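Local coordinates for protein threonine--tRNA ligase catalytic subunit (Aeropyrum pernix, PDB 3A32) that probably attaches threonine to its tRNA in two steps, first activating the amino acid with ATP, and probably cannot deacylate mischarged seryl-tRNA, at residues Y69-P74 with V136-R141; G153-R158 with I317-G322; R191-G196 with R331-L336; R205-D210 with V248-E253. All coordinates share one frame; numbering follows the deposited sequence.

Contact 1: Y69-P74 with V136-R141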
# COMPACT_ATOMS: atom_id res chain seq x y z
N TYR A 69 -4.08 13.90 5.96
CA TYR A 69 -4.62 13.37 4.75
C TYR A 69 -3.60 12.41 4.18
O TYR A 69 -2.43 12.77 4.05
CB TYR A 69 -4.80 14.48 3.79
CG TYR A 69 -5.68 15.58 4.27
CD1 TYR A 69 -7.03 15.35 4.56
CD2 TYR A 69 -5.20 16.91 4.35
CE1 TYR A 69 -7.86 16.39 4.98
CE2 TYR A 69 -6.02 17.94 4.75
CZ TYR A 69 -7.33 17.68 5.05
OH TYR A 69 -8.14 18.70 5.43
N VAL A 70 -4.03 11.20 3.84
CA VAL A 70 -3.11 10.27 3.19
C VAL A 70 -3.14 10.40 1.70
O VAL A 70 -4.22 10.57 1.10
CB VAL A 70 -3.25 8.81 3.67
CG1 VAL A 70 -3.12 8.81 5.25
CG2 VAL A 70 -4.51 8.18 3.18
N VAL A 71 -1.95 10.38 1.10
CA VAL A 71 -1.83 10.58 -0.30
C VAL A 71 -0.80 9.63 -0.90
O VAL A 71 -0.02 8.97 -0.19
CB VAL A 71 -1.53 12.07 -0.69
CG1 VAL A 71 -2.62 13.00 -0.10
CG2 VAL A 71 -0.13 12.49 -0.27
N GLU A 72 -0.86 9.53 -2.20
CA GLU A 72 0.17 8.82 -2.97
C GLU A 72 0.47 9.75 -4.16
O GLU A 72 -0.47 10.22 -4.85
CB GLU A 72 -0.32 7.43 -3.39
CG GLU A 72 0.57 6.77 -4.46
CD GLU A 72 0.32 5.24 -4.68
OE1 GLU A 72 -0.59 4.69 -4.03
OE2 GLU A 72 1.10 4.59 -5.48
N THR A 73 1.75 10.07 -4.35
CA THR A 73 2.13 11.02 -5.41
C THR A 73 2.99 10.30 -6.45
O THR A 73 3.56 9.25 -6.15
CB THR A 73 2.80 12.35 -4.84
OG1 THR A 73 4.01 12.06 -4.13
CG2 THR A 73 1.81 13.14 -3.91
N PRO A 74 3.07 10.84 -7.69
CA PRO A 74 3.80 10.10 -8.72
C PRO A 74 5.24 9.80 -8.43
O PRO A 74 5.92 10.50 -7.66
CB PRO A 74 3.69 11.00 -9.93
CG PRO A 74 2.43 11.79 -9.68
CD PRO A 74 2.49 12.07 -8.22
N VAL A 136 -0.36 16.41 5.56
CA VAL A 136 -0.43 15.42 4.48
C VAL A 136 0.66 14.32 4.72
O VAL A 136 1.84 14.65 4.90
CB VAL A 136 -0.30 16.13 3.10
CG1 VAL A 136 1.04 16.93 2.94
CG2 VAL A 136 -0.47 15.19 1.98
N PHE A 137 0.24 13.05 4.71
CA PHE A 137 1.11 11.89 4.96
C PHE A 137 1.24 11.02 3.70
O PHE A 137 0.26 10.79 3.01
CB PHE A 137 0.56 10.98 6.07
CG PHE A 137 1.33 9.69 6.21
CD1 PHE A 137 2.59 9.68 6.83
CD2 PHE A 137 0.84 8.50 5.69
CE1 PHE A 137 3.31 8.54 6.93
CE2 PHE A 137 1.58 7.32 5.82
CZ PHE A 137 2.81 7.34 6.43
N GLU A 138 2.43 10.48 3.44
CA GLU A 138 2.61 9.53 2.32
C GLU A 138 3.63 8.47 2.69
O GLU A 138 4.69 8.82 3.20
CB GLU A 138 3.02 10.21 1.00
CG GLU A 138 3.31 9.22 -0.10
CD GLU A 138 3.46 9.84 -1.49
OE1 GLU A 138 3.46 11.09 -1.64
OE2 GLU A 138 3.62 9.05 -2.45
N PHE A 139 3.28 7.19 2.47
CA PHE A 139 4.22 6.05 2.48
C PHE A 139 4.93 6.17 1.13
O PHE A 139 4.46 5.66 0.10
CB PHE A 139 3.41 4.74 2.56
CG PHE A 139 4.25 3.50 2.84
CD1 PHE A 139 4.76 3.24 4.11
CD2 PHE A 139 4.48 2.56 1.84
CE1 PHE A 139 5.54 2.08 4.36
CE2 PHE A 139 5.22 1.40 2.08
CZ PHE A 139 5.75 1.16 3.35
N GLY A 140 6.03 6.92 1.10
CA GLY A 140 6.51 7.43 -0.21
C GLY A 140 7.74 6.71 -0.71
O GLY A 140 8.57 6.31 0.10
N ARG A 141 7.89 6.59 -2.02
CA ARG A 141 9.03 5.82 -2.62
C ARG A 141 9.94 6.76 -3.40
O ARG A 141 9.51 7.38 -4.37
CB ARG A 141 8.51 4.73 -3.55
CG ARG A 141 7.64 3.73 -2.82
CD ARG A 141 6.70 2.99 -3.73
NE ARG A 141 6.17 1.84 -3.00
CZ ARG A 141 5.02 1.88 -2.36
NH1 ARG A 141 4.28 2.98 -2.42
NH2 ARG A 141 4.63 0.83 -1.67
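The carboxylate of E138 holds T73 at two points. T73 OG1 gives its proton to E138 OE1 at 2.7 Å, on the syn lone pair of that oxygen. T73 N bonds to E138 OE2 at 2.9 Å, coming in 48° out of the carboxylate plane. CG of E138 lies anti to the backbone N (chi1 175°) and the chain stays extended beyond it. This carries the acid along 69-74, with its CG 3.3 Å from V71 O. E138 OE1 takes a second bond from H115 NE2, while K108 makes a long, weak ion pair with OE2. Replacing E138 by an alanine would probably leave T73 N and OG1 and the H115 ring without their buried acceptor.

Before this point the backbones pair as parallel strands. F137 N bonds to Y69 O at 2.8 Å, and V71 N to F137 O at 2.9 Å. Just past the paired residues, V71 CG2 meets V136 CG2 at 3.5 Å, the two side chains crossing at about a right angle. The V136 side chain also packs on the zinc ligand H166. On the face of V70 and F137, V70 CG1 touches the edge of the F137 ring at CD2, 4.0 Å away. H63 stacks on that ring.

Helix 48-65 and the strand at Y69-V70 that follows it form motif 1 of class II synthetases, and V136-R141 lies on the first strand of motif 2. Across the dimer interface, the carboxylate of E72 pairs with R141 of the second subunit in a salt bridge. A buried carboxylate shared by the T73 hydroxyl, the T73 backbone N-H and H115 thus fixes the dimer-forming segment to the catalytic sheet.

Contact 2: G153-R158 with I317-G322; sequences GLLRVR and IERFLG
E318 O accepts the helical bond from G322 N at 2.8 Å and is also covered by L154, whose CB lies 3.5 Å from it. That bond lies within the helix; the two segments themselves meet by packing. L154 O faces the start of the helix, where E318 CB is 3.6 Å away. The acid group of E318 turns elsewhere: it forms a salt bridge with R52 and accepts a bond from T161 N.

L155 CD2 points into the helix surface. It sits 3.5 Å from R319 O and 4.1 Å from G322 CA, where the lack of a side chain admits it. The R319 chain runs alongside the L155 carbonyl. Its CG is anti to the backbone N (chi1 -176°), and the extended chain keeps CB, CG and CD close to L155 O. CG is also 3.9 Å from L155 CD2, the two side chains crossing at about a right angle. A serine in place of R319 lacks CG and CD, and L155 CD2 and the L155 carbonyl would probably lose the cover of that chain.

G153-R158 belongs to the motif 2 loop and I317-G322 to the motif 3 helix, elements that frame the ATP site in class II synthetases. Their mutual fit rests on leucine and arginine carbons against backbone carbonyls, and the carboxylate of E318 is left to R52 and T161.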
# COMPACT_ATOMS: atom_id res chain seq x y z
N GLY A 153 23.81 -2.69 2.80
CA GLY A 153 22.60 -3.38 3.21
C GLY A 153 21.30 -2.63 2.92
O GLY A 153 21.03 -2.26 1.79
N LEU A 154 20.49 -2.43 3.96
CA LEU A 154 19.23 -1.70 3.89
C LEU A 154 19.43 -0.27 4.38
O LEU A 154 18.51 0.56 4.28
CB LEU A 154 18.13 -2.41 4.74
CG LEU A 154 17.60 -3.78 4.25
CD1 LEU A 154 16.67 -4.40 5.30
CD2 LEU A 154 16.91 -3.69 2.89
N LEU A 155 20.64 0.03 4.83
CA LEU A 155 20.90 1.32 5.53
C LEU A 155 21.09 2.47 4.58
O LEU A 155 20.60 3.57 4.84
CB LEU A 155 22.07 1.20 6.51
CG LEU A 155 21.90 0.07 7.54
CD1 LEU A 155 22.92 0.22 8.66
CD2 LEU A 155 20.52 0.01 8.16
N ARG A 156 21.81 2.22 3.48
CA ARG A 156 22.11 3.21 2.46
C ARG A 156 21.90 2.55 1.08
O ARG A 156 22.66 1.66 0.68
CB ARG A 156 23.54 3.71 2.69
CG ARG A 156 24.17 4.54 1.59
CD ARG A 156 23.71 5.97 1.53
NE ARG A 156 23.96 6.69 2.77
CZ ARG A 156 23.45 7.89 3.07
NH1 ARG A 156 22.68 8.53 2.20
NH2 ARG A 156 23.67 8.44 4.25
N VAL A 157 20.84 2.95 0.40
CA VAL A 157 20.38 2.30 -0.79
C VAL A 157 19.93 3.37 -1.82
O VAL A 157 19.79 4.57 -1.47
CB VAL A 157 19.21 1.30 -0.47
CG1 VAL A 157 19.68 0.07 0.36
CG2 VAL A 157 18.07 1.98 0.33
N ARG A 158 19.70 2.92 -3.07
CA ARG A 158 19.28 3.77 -4.16
C ARG A 158 17.77 4.03 -4.27
O ARG A 158 17.35 4.98 -4.90
CB ARG A 158 19.79 3.16 -5.48
CG ARG A 158 21.30 3.36 -5.66
CD ARG A 158 21.89 2.55 -6.82
NE ARG A 158 23.31 2.85 -6.83
CZ ARG A 158 24.24 2.15 -7.46
NH1 ARG A 158 23.94 1.05 -8.18
NH2 ARG A 158 25.46 2.59 -7.41
N ILE A 317 12.35 3.68 6.01
CA ILE A 317 11.74 2.44 6.53
C ILE A 317 12.69 1.26 6.39
O ILE A 317 12.85 0.49 7.32
CB ILE A 317 10.39 2.16 5.83
CG1 ILE A 317 9.36 3.16 6.39
CG2 ILE A 317 9.92 0.67 6.10
CD1 ILE A 317 8.37 3.61 5.37
N GLU A 318 13.33 1.12 5.22
CA GLU A 318 14.39 0.12 5.04
C GLU A 318 15.48 0.27 6.11
O GLU A 318 15.88 -0.70 6.76
CB GLU A 318 14.98 0.22 3.62
CG GLU A 318 14.06 -0.25 2.48
CD GLU A 318 12.97 0.76 2.13
OE1 GLU A 318 12.94 1.87 2.69
OE2 GLU A 318 12.12 0.42 1.30
N ARG A 319 15.97 1.51 6.30
CA ARG A 319 17.05 1.75 7.26
C ARG A 319 16.58 1.39 8.65
O ARG A 319 17.21 0.56 9.31
CB ARG A 319 17.52 3.19 7.24
CG ARG A 319 18.70 3.44 8.15
CD ARG A 319 19.11 4.92 8.23
NE ARG A 319 20.49 4.95 8.73
CZ ARG A 319 20.87 4.91 10.02
NH1 ARG A 319 19.98 4.95 11.04
NH2 ARG A 319 22.18 4.88 10.29
N PHE A 320 15.45 1.98 9.07
CA PHE A 320 14.79 1.64 10.34
C PHE A 320 14.69 0.15 10.54
O PHE A 320 14.98 -0.32 11.59
CB PHE A 320 13.35 2.20 10.45
CG PHE A 320 12.80 2.08 11.83
CD1 PHE A 320 12.97 3.12 12.74
CD2 PHE A 320 12.19 0.90 12.26
CE1 PHE A 320 12.52 2.99 14.08
CE2 PHE A 320 11.72 0.76 13.57
CZ PHE A 320 11.89 1.80 14.48
N LEU A 321 14.19 -0.56 9.54
CA LEU A 321 14.02 -2.01 9.58
C LEU A 321 15.38 -2.72 9.73
O LEU A 321 15.49 -3.66 10.50
CB LEU A 321 13.23 -2.51 8.36
CG LEU A 321 13.05 -4.03 8.37
CD1 LEU A 321 12.15 -4.47 9.55
CD2 LEU A 321 12.47 -4.56 7.02
N GLY A 322 16.41 -2.24 9.03
CA GLY A 322 17.75 -2.79 9.15
C GLY A 322 18.28 -2.74 10.58
O GLY A 322 18.76 -3.74 11.12

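Contact 3: R191-G196 with R331-L336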
# COMPACT_ATOMS: atom_id res chain seq x y z
N ARG A 191 4.13 0.94 20.20
CA ARG A 191 2.98 0.08 19.91
C ARG A 191 3.16 -0.81 18.73
O ARG A 191 2.63 -1.94 18.74
CB ARG A 191 1.70 0.91 19.81
CG ARG A 191 1.40 1.48 21.20
CD ARG A 191 0.14 2.22 21.31
NE ARG A 191 0.12 2.83 22.64
CZ ARG A 191 -0.92 3.51 23.13
NH1 ARG A 191 -2.03 3.67 22.40
NH2 ARG A 191 -0.84 4.02 24.36
N LEU A 192 3.89 -0.32 17.72
CA LEU A 192 4.14 -1.11 16.52
C LEU A 192 5.40 -1.91 16.71
O LEU A 192 5.45 -3.12 16.40
CB LEU A 192 4.21 -0.25 15.25
CG LEU A 192 4.47 -0.97 13.94
CD1 LEU A 192 3.39 -2.01 13.63
CD2 LEU A 192 4.57 0.05 12.82
N PHE A 193 6.42 -1.25 17.24
CA PHE A 193 7.72 -1.90 17.37
C PHE A 193 8.04 -2.43 18.77
O PHE A 193 9.03 -3.15 18.94
CB PHE A 193 8.83 -1.02 16.76
CG PHE A 193 8.71 -0.88 15.24
CD1 PHE A 193 8.99 -1.97 14.40
CD2 PHE A 193 8.26 0.29 14.65
CE1 PHE A 193 8.88 -1.90 12.97
CE2 PHE A 193 8.14 0.37 13.24
CZ PHE A 193 8.46 -0.75 12.40
N LYS A 194 7.22 -2.12 19.78
CA LYS A 194 7.53 -2.53 21.18
C LYS A 194 8.88 -2.03 21.69
O LYS A 194 9.60 -2.77 22.41
CB LYS A 194 7.48 -4.06 21.30
CG LYS A 194 6.17 -4.65 20.77
CD LYS A 194 4.98 -4.13 21.62
CE LYS A 194 5.14 -4.59 23.08
NZ LYS A 194 3.90 -4.34 23.85
N LEU A 195 9.24 -0.80 21.33
CA LEU A 195 10.48 -0.19 21.79
C LEU A 195 10.12 0.88 22.81
O LEU A 195 9.48 1.86 22.48
CB LEU A 195 11.23 0.46 20.63
CG LEU A 195 11.82 -0.44 19.53
CD1 LEU A 195 12.29 0.39 18.35
CD2 LEU A 195 12.94 -1.30 20.05
N GLY A 196 10.54 0.71 24.05
CA GLY A 196 10.30 1.71 25.08
C GLY A 196 10.93 3.07 24.84
O GLY A 196 12.13 3.20 24.50
N ARG A 331 13.99 -10.52 15.53
CA ARG A 331 12.70 -10.78 16.22
C ARG A 331 11.68 -9.69 15.99
O ARG A 331 11.76 -8.60 16.56
CB ARG A 331 12.91 -10.98 17.73
CG ARG A 331 13.81 -12.16 18.06
CD ARG A 331 13.19 -13.56 17.74
NE ARG A 331 14.13 -14.65 18.06
CZ ARG A 331 13.81 -15.95 18.07
NH1 ARG A 331 12.59 -16.37 17.74
NH2 ARG A 331 14.74 -16.83 18.41
N MET A 332 10.73 -9.98 15.11
CA MET A 332 9.71 -9.03 14.68
C MET A 332 8.51 -9.05 15.62
O MET A 332 8.14 -10.14 16.15
CB MET A 332 9.19 -9.40 13.27
CG MET A 332 10.28 -9.42 12.15
SD MET A 332 11.13 -7.83 12.04
CE MET A 332 9.80 -6.82 11.32
N PRO A 333 7.84 -7.87 15.78
CA PRO A 333 6.56 -7.86 16.51
C PRO A 333 5.53 -8.69 15.74
O PRO A 333 5.63 -8.75 14.50
CB PRO A 333 6.14 -6.38 16.50
CG PRO A 333 7.10 -5.65 15.57
CD PRO A 333 8.23 -6.55 15.23
N PHE A 334 4.56 -9.29 16.45
CA PHE A 334 3.62 -10.23 15.87
C PHE A 334 3.02 -9.76 14.54
O PHE A 334 2.92 -10.55 13.60
CB PHE A 334 2.52 -10.59 16.87
CG PHE A 334 1.48 -11.52 16.33
CD1 PHE A 334 1.61 -12.90 16.50
CD2 PHE A 334 0.33 -11.02 15.72
CE1 PHE A 334 0.62 -13.78 16.03
CE2 PHE A 334 -0.65 -11.89 15.23
CZ PHE A 334 -0.51 -13.28 15.39
N THR A 335 2.60 -8.48 14.47
CA THR A 335 1.87 -8.00 13.30
C THR A 335 2.76 -7.98 12.01
O THR A 335 2.25 -8.11 10.88
CB THR A 335 1.20 -6.61 13.59
OG1 THR A 335 0.20 -6.77 14.63
CG2 THR A 335 0.46 -6.12 12.38
N LEU A 336 4.06 -7.87 12.22
CA LEU A 336 5.07 -7.73 11.19
C LEU A 336 5.97 -8.97 10.96
O LEU A 336 6.94 -8.90 10.19
CB LEU A 336 5.94 -6.52 11.53
CG LEU A 336 5.19 -5.17 11.59
CD1 LEU A 336 6.25 -4.09 11.85
CD2 LEU A 336 4.31 -4.84 10.30
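Apolar packing joins L192 and F193 to L336. L336 CD1 is the shared point. It meets F193 CE1 at 3.6 Å and L192 CD1 at 4.0 Å. Both side chains cross that of L336 at about a right angle. The neighbours L192 and F193 also touch: L192 CG lies 3.9 Å above the plane of the F193 ring, offset toward its rim. With CG of L192 anti to the backbone N (chi1 180°), its branch turns toward L336. P333 adds its ring to the group, with CG 4.3 Å from F193 CD1.

The contact ties the end of helix 174-191 in the catalytic domain to the linker that leads from helix 317-327 to strand 341-347 of the anticodon-binding domain. L55 of helix 48-65 packs on both L192 and L336, and V453 of helix 435-457 also lies on L192.

Polar atoms take part mainly through the backbone. L192 O comes close to the proline ring, 3.1 Å from P333 CG and 3.3 Å from P333 CB. P333 O accepts a bond from L336 N at 2.9 Å, which closes the short 3-10 turn and brings L336 back beside P333. K194 has positive phi where the chain leaves the helix. F193 O and K194 O are both bonded by the guanidinium of R328.

Contact 4: R205-D210 with V248-E253. With SO4 (sulfate ion), chain C.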
# COMPACT_ATOMS: atom_id res chain seq x y z
N ARG A 205 17.45 15.87 19.91
CA ARG A 205 18.52 16.79 19.55
C ARG A 205 18.01 17.91 18.65
O ARG A 205 17.49 17.66 17.56
CB ARG A 205 19.65 16.03 18.83
CG ARG A 205 20.84 16.88 18.37
CD ARG A 205 21.85 15.99 17.59
NE ARG A 205 22.63 15.23 18.55
CZ ARG A 205 22.83 13.92 18.53
NH1 ARG A 205 22.36 13.16 17.54
NH2 ARG A 205 23.55 13.37 19.51
N LEU A 206 18.22 19.16 19.05
CA LEU A 206 17.84 20.30 18.22
C LEU A 206 19.04 20.84 17.48
O LEU A 206 20.12 20.98 18.08
CB LEU A 206 17.21 21.40 19.05
CG LEU A 206 16.14 21.07 20.12
CD1 LEU A 206 15.54 22.37 20.75
CD2 LEU A 206 14.99 20.15 19.62
N SER A 207 18.88 21.13 16.19
CA SER A 207 19.95 21.78 15.43
C SER A 207 19.52 23.18 14.94
O SER A 207 18.56 23.33 14.18
CB SER A 207 20.43 20.88 14.30
OG SER A 207 20.84 19.61 14.81
N MET A 208 20.22 24.20 15.40
CA MET A 208 19.77 25.59 15.28
C MET A 208 20.71 26.40 14.39
O MET A 208 21.75 25.91 14.02
CB MET A 208 19.69 26.23 16.67
CG MET A 208 19.03 25.40 17.73
SD MET A 208 17.30 25.05 17.33
CE MET A 208 16.52 25.37 18.92
N SER A 209 20.32 27.64 14.06
CA SER A 209 21.20 28.59 13.38
C SER A 209 22.35 29.02 14.25
O SER A 209 22.34 28.83 15.47
CB SER A 209 20.48 29.87 12.97
OG SER A 209 20.02 30.56 14.11
N ASP A 210 23.34 29.59 13.59
CA ASP A 210 24.25 30.55 14.19
C ASP A 210 23.62 31.89 13.83
O ASP A 210 23.50 32.22 12.66
CB ASP A 210 25.64 30.41 13.57
CG ASP A 210 26.71 31.33 14.22
OD1 ASP A 210 26.42 32.48 14.72
OD2 ASP A 210 27.87 30.87 14.19
N VAL A 248 19.10 18.15 23.73
CA VAL A 248 20.45 18.58 23.39
C VAL A 248 20.25 19.63 22.31
O VAL A 248 19.51 19.38 21.38
CB VAL A 248 21.32 17.40 22.80
CG1 VAL A 248 22.59 17.95 22.22
CG2 VAL A 248 21.68 16.40 23.88
N GLU A 249 20.92 20.79 22.42
CA GLU A 249 20.83 21.87 21.43
C GLU A 249 22.19 22.19 20.81
O GLU A 249 23.18 22.40 21.55
CB GLU A 249 20.23 23.11 22.07
CG GLU A 249 19.77 24.08 21.03
CD GLU A 249 19.12 25.33 21.58
OE1 GLU A 249 18.21 25.24 22.44
OE2 GLU A 249 19.51 26.42 21.11
N LEU A 250 22.27 22.19 19.47
CA LEU A 250 23.51 22.46 18.78
C LEU A 250 23.42 23.72 17.92
O LEU A 250 22.72 23.75 16.89
CB LEU A 250 23.97 21.28 17.93
CG LEU A 250 24.03 19.85 18.52
CD1 LEU A 250 24.25 18.86 17.41
CD2 LEU A 250 25.12 19.72 19.59
N GLU A 251 24.16 24.74 18.35
CA GLU A 251 24.21 25.98 17.63
C GLU A 251 24.94 25.78 16.32
O GLU A 251 25.98 25.11 16.27
CB GLU A 251 24.86 27.08 18.49
CG GLU A 251 25.10 28.42 17.71
CD GLU A 251 25.65 29.56 18.61
OE1 GLU A 251 26.14 29.25 19.71
OE2 GLU A 251 25.56 30.75 18.22
N GLY A 252 24.37 26.35 15.25
CA GLY A 252 25.03 26.34 13.96
C GLY A 252 24.89 25.06 13.17
O GLY A 252 25.51 24.94 12.11
N GLU A 253 24.09 24.11 13.65
CA GLU A 253 23.96 22.80 12.96
C GLU A 253 22.74 22.66 12.08
O GLU A 253 22.60 21.65 11.39
CB GLU A 253 24.04 21.59 13.90
CG GLU A 253 25.32 21.50 14.78
CD GLU A 253 26.64 21.25 14.04
OE1 GLU A 253 26.67 20.98 12.82
OE2 GLU A 253 27.70 21.35 14.72
S SO4 C . 25.16 14.50 23.49
O1 SO4 C . 24.07 13.95 24.29
O2 SO4 C . 25.20 15.95 23.64
O3 SO4 C . 26.40 13.93 24.01
O4 SO4 C . 25.01 14.21 22.05
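The guanidinium of R205 has L250 CD1 lying obliquely to it and sulfate O4 at its edge, in plane. R205 NH2 bonds to this O4 at 3.0 Å, with an N-H...O angle of 151°, and also forms a salt bridge with E275. The R205 chain is bent at chi3 (-78°), and its CD packs 3.7 Å from L250 CD1. V248 CG2 touches sulfate O1 at 3.4 Å. K203 also binds this ion, which is probably from the crystallisation liquor.

The carboxylate of E249 lies across M208. M208 CG is 3.6 Å from E249 OE2, and CE lies near E249 CD. E249 OE2 forms a salt bridge with R233 of helix 222-243. Farther on, the carboxylates of D210 and E251 are turned 61° apart, with D210 OD1 4.0 Å from E251 OE2. D210 OD1 accepts a bond from S212 N, which may ease the repulsion between the like charges.

The backbones join in parallel. L206 N bonds to V248 O at 2.7 Å, L250 N to L206 O at 2.8 Å, and M208 N to L250 O at 2.9 Å. After L250 the chain makes a type II turn to E253, with G252 at its positive-phi position. A weak bond from G252 N to S209 O follows. Strand 202-207, helix 222-243 and strand 246-250 form a beta-alpha-beta crossover, with 246-250 at the edge of the catalytic sheet.

From the N terminus, contact 1 closes first, returning strand 134-143 to the segment after helix 48-65. It is complete before the others open. Contact 2 then opens at 153-158 and closes only at 317-322. Contact 3 opens inside that span, at 191-196, and closes beyond it at 331-336, so the two cross. Contact 4 is nested inside both. Contacts 1 and 4 lie at opposite edges of the same catalytic sheet, their centres about 29 Å apart. The helix of contact 2 joins its neighbours: I317 packs on F139 of contact 1, and F320 meets F193 of contact 3, whose far end leads to the anticodon-binding domain.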